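Local coordinates for ribosomal-protein-S5-alanine N-acetyltransferase (Vibrio fischeri, PDB 3IGR) that probably transfers the acetyl group of acetyl-CoA to the N-terminal alanine of ribosomal protein uS5, as a RimJ-type member of the GNAT acetyltransferase family, at residues A[5-9]-A[10-14]; A[145-148]-A[149-153]; A[53-56]-A[57-60]. All blocks are in the same frame, centred on the assembly; numbering follows the deposited sequence.

Interaction 1: residues A[5-9]-A[10-14]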
ATOM      1  N   PHE A   5      -1.501 -14.486  11.909  1.00 11.37           N
ATOM      2  CA  PHE A   5      -2.065 -13.228  11.455  1.00 11.53           C
ATOM      3  C   PHE A   5      -3.395 -13.451  10.755  1.00 11.31           C
ATOM      4  O   PHE A   5      -3.562 -14.387   9.972  1.00 11.01           O
ATOM      5  CB  PHE A   5      -1.082 -12.451  10.562  1.00 11.32           C
ATOM      6  CG  PHE A   5       0.321 -12.412  11.103  1.00 11.33           C
ATOM      7  CD1 PHE A   5       0.703 -11.420  12.003  1.00 12.99           C
ATOM      8  CD2 PHE A   5       1.252 -13.390  10.744  1.00 11.52           C
ATOM      9  CE1 PHE A   5       2.008 -11.379  12.520  1.00 13.63           C
ATOM     10  CE2 PHE A   5       2.563 -13.360  11.270  1.00 11.33           C
ATOM     11  CZ  PHE A   5       2.930 -12.354  12.150  1.00 10.87           C
ATOM     12  N   GLU A   6      -4.353 -12.587  11.053  1.00 11.60           N
ATOM     13  CA  GLU A   6      -5.662 -12.714  10.445  1.00 12.04           C
ATOM     14  C   GLU A   6      -6.060 -11.408   9.775  1.00 12.09           C
ATOM     15  O   GLU A   6      -5.762 -10.336  10.276  1.00 11.69           O
ATOM     16  CB  GLU A   6      -6.689 -13.175  11.480  1.00 12.57           C
ATOM     17  CG  GLU A   6      -6.585 -14.687  11.779  1.00 14.34           C
ATOM     18  CD  GLU A   6      -7.555 -15.163  12.845  1.00 17.21           C
ATOM     19  OE1 GLU A   6      -7.915 -14.354  13.731  1.00 18.46           O
ATOM     20  OE2 GLU A   6      -7.962 -16.354  12.801  1.00 18.79           O
ATOM     21  N   PHE A   7      -6.684 -11.522   8.609  1.00 11.59           N
ATOM     22  CA  PHE A   7      -7.277 -10.385   7.925  1.00 11.31           C
ATOM     23  C   PHE A   7      -8.391 -10.954   7.069  1.00 11.22           C
ATOM     24  O   PHE A   7      -8.254 -12.060   6.522  1.00 10.17           O
ATOM     25  CB  PHE A   7      -6.249  -9.601   7.084  1.00 11.17           C
ATOM     26  CG  PHE A   7      -5.502 -10.442   6.066  1.00 10.98           C
ATOM     27  CD1 PHE A   7      -6.027 -10.652   4.789  1.00 10.27           C
ATOM     28  CD2 PHE A   7      -4.262 -11.009   6.382  1.00 11.13           C
ATOM     29  CE1 PHE A   7      -5.343 -11.429   3.846  1.00  9.96           C
ATOM     30  CE2 PHE A   7      -3.557 -11.782   5.443  1.00 10.42           C
ATOM     31  CZ  PHE A   7      -4.101 -11.997   4.172  1.00  9.33           C
ATOM     32  N   GLU A   8      -9.481 -10.196   6.971  1.00 11.17           N
ATOM     33  CA  GLU A   8     -10.680 -10.621   6.263  1.00 11.88           C
ATOM     34  C   GLU A   8     -11.075 -12.036   6.684  1.00 11.65           C
ATOM     35  O   GLU A   8     -11.195 -12.284   7.879  1.00 11.86           O
ATOM     36  CB  GLU A   8     -10.509 -10.452   4.753  1.00 12.14           C
ATOM     37  CG  GLU A   8     -11.141  -9.146   4.260  1.00 14.07           C
ATOM     38  CD  GLU A   8     -10.358  -8.511   3.141  1.00 16.47           C
ATOM     39  OE1 GLU A   8     -10.863  -7.538   2.545  1.00 16.70           O
ATOM     40  OE2 GLU A   8      -9.238  -8.991   2.850  1.00 18.03           O
ATOM     41  N   HIS A   9     -11.267 -12.952   5.732  1.00 11.60           N
ATOM     42  CA  HIS A   9     -11.539 -14.359   6.073  1.00 11.44           C
ATOM     43  C   HIS A   9     -10.310 -15.283   5.916  1.00 11.29           C
ATOM     44  O   HIS A   9     -10.438 -16.494   5.694  1.00 11.57           O
ATOM     45  CB  HIS A   9     -12.776 -14.892   5.328  1.00 11.40           C
ATOM     46  CG  HIS A   9     -12.693 -14.782   3.834  1.00 11.74           C
ATOM     47  ND1 HIS A   9     -13.127 -13.669   3.143  1.00 12.26           N
ATOM     48  CD2 HIS A   9     -12.254 -15.659   2.899  1.00 11.64           C
ATOM     49  CE1 HIS A   9     -12.945 -13.862   1.846  1.00 11.66           C
ATOM     50  NE2 HIS A   9     -12.421 -15.062   1.673  1.00 10.78           N
ATOM     51  N   TYR A  10      -9.125 -14.699   6.062  1.00 11.18           N
ATOM     52  CA  TYR A  10      -7.851 -15.418   5.917  1.00 10.68           C
ATOM     53  C   TYR A  10      -7.027 -15.447   7.205  1.00 11.18           C
ATOM     54  O   TYR A  10      -7.155 -14.565   8.061  1.00 10.53           O
ATOM     55  CB  TYR A  10      -7.015 -14.795   4.796  1.00 10.25           C
ATOM     56  CG  TYR A  10      -7.755 -14.714   3.488  1.00  9.77           C
ATOM     57  CD1 TYR A  10      -7.903 -15.846   2.683  1.00  9.22           C
ATOM     58  CD2 TYR A  10      -8.349 -13.523   3.064  1.00  9.93           C
ATOM     59  CE1 TYR A  10      -8.601 -15.789   1.487  1.00  9.76           C
ATOM     60  CE2 TYR A  10      -9.057 -13.459   1.854  1.00  9.16           C
ATOM     61  CZ  TYR A  10      -9.170 -14.602   1.074  1.00 10.14           C
ATOM     62  OH  TYR A  10      -9.851 -14.584  -0.125  1.00 11.96           O
ATOM     63  N   GLN A  11      -6.202 -16.482   7.333  1.00 10.88           N
ATOM     64  CA  GLN A  11      -5.249 -16.612   8.436  1.00 11.19           C
ATOM     65  C   GLN A  11      -3.885 -17.020   7.880  1.00 10.67           C
ATOM     66  O   GLN A  11      -3.801 -17.947   7.076  1.00 10.31           O
ATOM     67  CB  GLN A  11      -5.714 -17.674   9.440  1.00 11.60           C
ATOM     68  CG  GLN A  11      -4.679 -17.954  10.537  1.00 13.51           C
ATOM     69  CD  GLN A  11      -5.105 -19.030  11.511  1.00 16.74           C
ATOM     70  OE1 GLN A  11      -6.071 -19.760  11.272  1.00 17.74           O
ATOM     71  NE2 GLN A  11      -4.379 -19.140  12.620  1.00 17.21           N
ATOM     72  N   VAL A  12      -2.839 -16.305   8.292  1.00 10.08           N
ATOM     73  CA  VAL A  12      -1.460 -16.636   7.943  1.00  9.33           C
ATOM     74  C   VAL A  12      -0.828 -17.142   9.227  1.00  9.73           C
ATOM     75  O   VAL A  12      -0.836 -16.452  10.256  1.00 10.04           O
ATOM     76  CB  VAL A  12      -0.666 -15.411   7.419  1.00  9.76           C
ATOM     77  CG1 VAL A  12       0.719 -15.834   6.892  1.00  7.86           C
ATOM     78  CG2 VAL A  12      -1.449 -14.695   6.328  1.00  8.28           C
ATOM     79  N   ARG A  13      -0.300 -18.359   9.177  1.00  9.33           N
ATOM     80  CA  ARG A  13       0.234 -18.997  10.364  1.00  8.81           C
ATOM     81  C   ARG A  13       1.307 -19.957   9.931  1.00  8.41           C
ATOM     82  O   ARG A  13       1.433 -20.252   8.743  1.00  8.66           O
ATOM     83  CB  ARG A  13      -0.870 -19.729  11.151  1.00  8.81           C
ATOM     84  CG  ARG A  13      -1.601 -20.832  10.383  1.00  9.04           C
ATOM     85  CD  ARG A  13      -2.241 -21.818  11.356  1.00  9.22           C
ATOM     86  NE  ARG A  13      -3.102 -22.808  10.705  1.00  9.38           N
ATOM     87  CZ  ARG A  13      -2.668 -23.899  10.073  1.00  9.92           C
ATOM     88  NH1 ARG A  13      -1.364 -24.166   9.977  1.00  7.28           N
ATOM     89  NH2 ARG A  13      -3.546 -24.729   9.530  1.00  9.28           N
ATOM     90  N   LEU A  14       2.092 -20.435  10.888  1.00  8.01           N
ATOM     91  CA  LEU A  14       3.102 -21.447  10.581  1.00  7.56           C
ATOM     92  C   LEU A  14       2.415 -22.764  10.246  1.00  7.41           C
ATOM     93  O   LEU A  14       1.393 -23.108  10.835  1.00  6.80           O
ATOM     94  CB  LEU A  14       4.089 -21.606  11.739  1.00  7.09           C
ATOM     95  CG  LEU A  14       5.080 -20.449  11.928  1.00  6.28           C
ATOM     96  CD1 LEU A  14       5.921 -20.639  13.200  1.00  5.69           C
ATOM     97  CD2 LEU A  14       6.001 -20.290  10.712  1.00  6.11           C
TER
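F7 and Y10 meet at the heart of this hairpin, on the face they share with F5 and V12. CB of Y10 sits over one face of the F7 ring, 4.2 Å from its centroid, in a CH-pi contact displaced toward the rim, while the two ring planes are inclined at 42° to each other. The far side of the F7 ring reaches along the sheet to V12, where CE2 comes within 3.7 Å of V12 CG2. F7 can span both neighbours because its CG lies between the backbone N and the carbonyl carbon (chi1 55°). H9 approaches Y10 differently: the two side chains run alongside each other, pointing the same way, with H9 CD2 3.7 Å from Y10 CZ and the ring planes 33° from parallel. F7, H9 and Y10 thus make an aromatic cluster at the turn, and helix 112-126 packs against the same face through I112, R115, V119 and T120.

Behind the rings, backbone bonds tie the strands in register. F5 and V12 exchange two, F5 N to V12 O and V12 N to F5 O, both 2.7 Å. F7 and Y10 form a second reciprocal pair, closed by Y10 N to F7 O at 2.8 Å.

On the other face, E6 CG rests 3.9 Å from Q11 CB; their polar ends turn to outside partners, the E6 carboxylate making a salt bridge with K75 and Q11 NE2 a hydrogen bond with S4. E8 and H9 form the corners of a type II' turn, closing a two-residue beta hairpin at the edge of the GNAT sheet.

Interaction 2: residues A[145-148]-A[149-153]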
ATOM      1  N   ALA A 145       6.504  -9.078  -9.363  1.00  8.84           N
ATOM      2  CA  ALA A 145       7.219  -7.795  -9.338  1.00  8.96           C
ATOM      3  C   ALA A 145       6.409  -6.752  -8.561  1.00  8.85           C
ATOM      4  O   ALA A 145       6.963  -6.021  -7.746  1.00  8.50           O
ATOM      5  CB  ALA A 145       7.484  -7.285 -10.755  1.00  8.95           C
ATOM      6  N   LYS A 146       5.102  -6.706  -8.813  1.00  8.79           N
ATOM      7  CA  LYS A 146       4.231  -5.707  -8.181  1.00  9.34           C
ATOM      8  C   LYS A 146       4.081  -5.904  -6.682  1.00  9.12           C
ATOM      9  O   LYS A 146       4.056  -4.932  -5.929  1.00  9.19           O
ATOM     10  CB  LYS A 146       2.877  -5.617  -8.883  1.00  9.36           C
ATOM     11  CG  LYS A 146       2.825  -4.520  -9.971  1.00 12.66           C
ATOM     12  CD  LYS A 146       4.130  -4.460 -10.820  1.00 16.20           C
ATOM     13  CE  LYS A 146       5.217  -3.561 -10.183  1.00 16.84           C
ATOM     14  NZ  LYS A 146       6.566  -3.756 -10.784  1.00 17.91           N
ATOM     15  N   VAL A 147       4.016  -7.159  -6.251  1.00  8.88           N
ATOM     16  CA  VAL A 147       4.017  -7.474  -4.839  1.00  8.97           C
ATOM     17  C   VAL A 147       5.266  -6.873  -4.187  1.00  9.05           C
ATOM     18  O   VAL A 147       5.158  -6.080  -3.253  1.00  8.47           O
ATOM     19  CB  VAL A 147       3.964  -9.003  -4.590  1.00  8.55           C
ATOM     20  CG1 VAL A 147       4.387  -9.331  -3.155  1.00  9.13           C
ATOM     21  CG2 VAL A 147       2.566  -9.540  -4.882  1.00  9.62           C
ATOM     22  N   LEU A 148       6.438  -7.246  -4.698  1.00  9.03           N
ATOM     23  CA  LEU A 148       7.714  -6.799  -4.138  1.00  9.28           C
ATOM     24  C   LEU A 148       7.843  -5.279  -4.140  1.00  9.44           C
ATOM     25  O   LEU A 148       8.268  -4.691  -3.142  1.00  9.50           O
ATOM     26  CB  LEU A 148       8.896  -7.460  -4.861  1.00  8.93           C
ATOM     27  CG  LEU A 148       8.989  -8.984  -4.686  1.00  8.62           C
ATOM     28  CD1 LEU A 148      10.073  -9.579  -5.567  1.00  8.80           C
ATOM     29  CD2 LEU A 148       9.234  -9.361  -3.244  1.00  5.50           C
ATOM     30  N   ALA A 149       7.458  -4.643  -5.243  1.00 10.16           N
ATOM     31  CA  ALA A 149       7.492  -3.185  -5.320  1.00 10.02           C
ATOM     32  C   ALA A 149       6.596  -2.569  -4.248  1.00 10.73           C
ATOM     33  O   ALA A 149       6.978  -1.591  -3.586  1.00 10.61           O
ATOM     34  CB  ALA A 149       7.061  -2.701  -6.719  1.00 10.64           C
ATOM     35  N   ALA A 150       5.411  -3.146  -4.060  1.00 10.66           N
ATOM     36  CA  ALA A 150       4.439  -2.585  -3.122  1.00 11.33           C
ATOM     37  C   ALA A 150       4.935  -2.677  -1.671  1.00 11.93           C
ATOM     38  O   ALA A 150       4.516  -1.887  -0.807  1.00 11.58           O
ATOM     39  CB  ALA A 150       3.082  -3.266  -3.269  1.00 10.96           C
ATOM     40  N   LEU A 151       5.829  -3.632  -1.424  1.00 11.87           N
ATOM     41  CA  LEU A 151       6.346  -3.899  -0.089  1.00 12.45           C
ATOM     42  C   LEU A 151       7.683  -3.230   0.169  1.00 12.83           C
ATOM     43  O   LEU A 151       8.302  -3.439   1.218  1.00 13.15           O
ATOM     44  CB  LEU A 151       6.444  -5.412   0.116  1.00 13.09           C
ATOM     45  CG  LEU A 151       5.057  -6.064   0.143  1.00 13.16           C
ATOM     46  CD1 LEU A 151       5.199  -7.549   0.388  1.00 16.12           C
ATOM     47  CD2 LEU A 151       4.216  -5.428   1.227  1.00 15.16           C
ATOM     48  N   GLY A 152       8.122  -2.423  -0.790  1.00 13.01           N
ATOM     49  CA  GLY A 152       9.347  -1.655  -0.655  1.00 13.17           C
ATOM     50  C   GLY A 152      10.658  -2.399  -0.832  1.00 13.40           C
ATOM     51  O   GLY A 152      11.679  -1.926  -0.344  1.00 13.34           O
ATOM     52  N   PHE A 153      10.638  -3.563  -1.497  1.00 13.00           N
ATOM     53  CA  PHE A 153      11.879  -4.263  -1.896  1.00 12.72           C
ATOM     54  C   PHE A 153      12.594  -3.453  -2.958  1.00 12.94           C
ATOM     55  O   PHE A 153      11.954  -2.883  -3.828  1.00 12.36           O
ATOM     56  CB  PHE A 153      11.589  -5.664  -2.426  1.00 12.55           C
ATOM     57  CG  PHE A 153      11.306  -6.673  -1.345  1.00 10.99           C
ATOM     58  CD1 PHE A 153      10.111  -6.638  -0.635  1.00 10.14           C
ATOM     59  CD2 PHE A 153      12.233  -7.665  -1.049  1.00  9.64           C
ATOM     60  CE1 PHE A 153       9.842  -7.573   0.366  1.00 11.36           C
ATOM     61  CE2 PHE A 153      11.984  -8.605  -0.035  1.00 11.83           C
ATOM     62  CZ  PHE A 153      10.786  -8.572   0.666  1.00 10.08           C
TER
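L148 and F153 meet where helix 142-150 ends. The leucine CB lies 4.1 Å from F153 CB, at the root of the aromatic side chain. From there chi1 of -65° sets CG anti to the carbonyl carbon; CD1 continues the extended line, and CD2, the other branch, turns over the ring. CD2 does the main touching: it sits 3.8 Å from the centroid of the F153 ring, only 10° off the normal, a well-centred CH-pi contact over the face. The leucine side chain as a whole also meets A135 and Y137 of strand 132-137, Y101 of strand 96-103 and T175 of strand 168-178, so the helix end is pressed onto the sheet.

The carbonyl of the same leucine gathers the chain as it leaves the helix. L148 O accepts from F153 N at 3.1 Å and from L151 N at 3.2 Å, and the two donors arrive on opposite faces of the carbonyl plane; the L151 donor stands well above that plane. G152 N bonds to A149 O at 3.1 Å, and G152, with positive phi (77°), is the C-prime residue of a Schellman motif. One turn back, the V147 and L151 side chains lie side by side, CG1 of V147 4.0 Å from CD1 of L151, while R114, V117 and N118 of helix 112-126 flank L151.

The last carbonyls of a helix lack the usual partners further along, and here the reversing chain supplies N-H groups to L148 and A149. The hydrophobic pairing of L148 with F153 accompanies that cap, so polar closure and apolar burial occur together just before strand 154-162.

Interaction 3: residues A[53-56]-A[57-60]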
ATOM      1  N   GLN A  53       6.759 -36.226   6.036  1.00 11.09           N
ATOM      2  CA  GLN A  53       8.211 -36.216   6.224  1.00 10.81           C
ATOM      3  C   GLN A  53       8.769 -34.801   6.193  1.00 10.22           C
ATOM      4  O   GLN A  53       9.495 -34.389   7.098  1.00 10.12           O
ATOM      5  CB  GLN A  53       8.897 -37.061   5.143  1.00 11.04           C
ATOM      6  CG  GLN A  53       8.560 -38.547   5.188  1.00 12.19           C
ATOM      7  CD  GLN A  53       9.016 -39.240   6.474  1.00 13.91           C
ATOM      8  OE1 GLN A  53       8.384 -40.194   6.931  1.00 13.50           O
ATOM      9  NE2 GLN A  53      10.119 -38.764   7.058  1.00 14.24           N
ATOM     10  N   ARG A  54       8.417 -34.075   5.135  1.00  9.43           N
ATOM     11  CA  ARG A  54       8.805 -32.690   4.934  1.00  9.25           C
ATOM     12  C   ARG A  54       8.443 -31.849   6.164  1.00  9.09           C
ATOM     13  O   ARG A  54       9.235 -31.031   6.617  1.00  8.88           O
ATOM     14  CB  ARG A  54       8.097 -32.171   3.686  1.00  9.00           C
ATOM     15  CG  ARG A  54       8.768 -31.039   2.983  1.00 10.42           C
ATOM     16  CD  ARG A  54       8.325 -31.012   1.529  1.00 12.02           C
ATOM     17  NE  ARG A  54       8.976 -29.927   0.812  1.00 13.12           N
ATOM     18  CZ  ARG A  54      10.054 -30.060   0.045  1.00 13.90           C
ATOM     19  NH1 ARG A  54      10.614 -31.251  -0.140  1.00 14.02           N
ATOM     20  NH2 ARG A  54      10.566 -28.996  -0.551  1.00 13.90           N
ATOM     21  N   LEU A  55       7.254 -32.093   6.718  1.00  8.92           N
ATOM     22  CA  LEU A  55       6.780 -31.359   7.891  1.00  8.93           C
ATOM     23  C   LEU A  55       7.562 -31.687   9.158  1.00  8.85           C
ATOM     24  O   LEU A  55       7.818 -30.799   9.973  1.00  8.71           O
ATOM     25  CB  LEU A  55       5.279 -31.558   8.096  1.00  8.79           C
ATOM     26  CG  LEU A  55       4.447 -30.867   7.012  1.00  8.38           C
ATOM     27  CD1 LEU A  55       3.075 -31.504   6.891  1.00  9.39           C
ATOM     28  CD2 LEU A  55       4.335 -29.385   7.288  1.00  8.72           C
ATOM     29  N   LEU A  56       7.978 -32.946   9.298  1.00  8.56           N
ATOM     30  CA  LEU A  56       8.833 -33.341  10.416  1.00  8.68           C
ATOM     31  C   LEU A  56      10.162 -32.577  10.402  1.00  8.80           C
ATOM     32  O   LEU A  56      10.659 -32.164  11.454  1.00  9.10           O
ATOM     33  CB  LEU A  56       9.031 -34.863  10.445  1.00  8.85           C
ATOM     34  CG  LEU A  56       7.953 -35.729  11.129  1.00  9.05           C
ATOM     35  CD1 LEU A  56       6.540 -35.104  11.134  1.00 10.21           C
ATOM     36  CD2 LEU A  56       7.919 -37.103  10.501  1.00  8.38           C
ATOM     37  N   GLN A  57      10.704 -32.340   9.208  1.00  8.68           N
ATOM     38  CA  GLN A  57      11.903 -31.518   9.057  1.00  8.62           C
ATOM     39  C   GLN A  57      11.644 -30.030   9.343  1.00  8.54           C
ATOM     40  O   GLN A  57      12.426 -29.386  10.043  1.00  8.28           O
ATOM     41  CB  GLN A  57      12.521 -31.707   7.665  1.00  8.87           C
ATOM     42  CG  GLN A  57      13.474 -32.889   7.582  1.00  9.90           C
ATOM     43  CD  GLN A  57      13.854 -33.242   6.159  1.00 11.13           C
ATOM     44  OE1 GLN A  57      13.026 -33.726   5.388  1.00 12.13           O
ATOM     45  NE2 GLN A  57      15.119 -33.023   5.808  1.00 10.66           N
ATOM     46  N   LEU A  58      10.545 -29.502   8.805  1.00  8.34           N
ATOM     47  CA  LEU A  58      10.163 -28.101   9.011  1.00  8.07           C
ATOM     48  C   LEU A  58       9.844 -27.772  10.464  1.00  8.15           C
ATOM     49  O   LEU A  58      10.327 -26.773  10.993  1.00  8.17           O
ATOM     50  CB  LEU A  58       8.973 -27.730   8.133  1.00  7.71           C
ATOM     51  CG  LEU A  58       9.225 -27.546   6.646  1.00  7.32           C
ATOM     52  CD1 LEU A  58       7.894 -27.386   5.973  1.00  7.06           C
ATOM     53  CD2 LEU A  58      10.130 -26.353   6.354  1.00  6.44           C
ATOM     54  N   VAL A  59       9.028 -28.609  11.099  1.00  8.58           N
ATOM     55  CA  VAL A  59       8.715 -28.468  12.516  1.00  8.99           C
ATOM     56  C   VAL A  59      10.012 -28.334  13.313  1.00  9.26           C
ATOM     57  O   VAL A  59      10.089 -27.548  14.269  1.00  9.59           O
ATOM     58  CB  VAL A  59       7.836 -29.648  13.014  1.00  9.27           C
ATOM     59  CG1 VAL A  59       7.912 -29.833  14.534  1.00  9.45           C
ATOM     60  CG2 VAL A  59       6.395 -29.449  12.563  1.00  9.24           C
ATOM     61  N   GLU A  60      11.036 -29.068  12.879  1.00  9.25           N
ATOM     62  CA  GLU A  60      12.335 -29.072  13.543  1.00  9.31           C
ATOM     63  C   GLU A  60      13.081 -27.756  13.307  1.00  9.37           C
ATOM     64  O   GLU A  60      13.670 -27.187  14.231  1.00  9.18           O
ATOM     65  CB  GLU A  60      13.155 -30.286  13.086  1.00  9.44           C
ATOM     66  CG  GLU A  60      14.279 -30.710  14.031  1.00  8.97           C
ATOM     67  CD  GLU A  60      13.796 -30.771  15.559  1.00  7.93           C
ATOM     68  OE1 GLU A  60      12.856 -31.722  15.812  1.00  6.97           O
ATOM     69  OE2 GLU A  60      14.351 -30.068  16.587  1.00  7.87           O
TER
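V59 N donates to L55 O at 2.7 Å, the shortest hydrogen bond between 53-56 and 57-60, and at 170° it is nearly straight. The same carbonyl oxygen is approached by the V59 side chain: CG2, set anti to the carbonyl carbon on the side of the backbone N, lies 3.2 Å from L55 O. One residue earlier, L58 N bonds to R54 O at 3.0 Å, and Q57 N reaches Q53 O at 3.2 Å. The last bond of this turn, E60 N to L56 O, is long, 3.4 Å, and weak.

Side chains contribute little to one another. L55 CD2 and L58 CD1 come to 4.3 Å, a loose apolar contact on the flank where L55 is buried against I15; L56 and V59 rest on S17. R54 makes a cation-pi contact with W51, and its side chain also touches F45.

This is one turn of helix 48-63, in which L55 is buried while most of its neighbours, L56 and V59 included, are exposed. Cohesion within the turn therefore comes chiefly from i to i+4 backbone bonds, with L55 and L58 adding one loose apolar contact.

Overall arrangement
All three contacts are local, yet each belongs to a different element of the same GNAT fold. Interaction 1 is a sheet-edge hairpin and interaction 2 a helix terminus; both are partly buried, and both pack against helix 112-126, although their nearest atoms are about 11 Å apart. Interaction 3 is a surface turn in the middle of a helix, and its centre lies about 30 Å from that of interaction 2, on the opposite side of the chain's centre. The chemistry follows the place: clustered aromatic rings with strand pairing in 5-14, a single CH-pi contact beside a capped carbonyl in 145-153, and little beyond helical backbone bonding in 53-60.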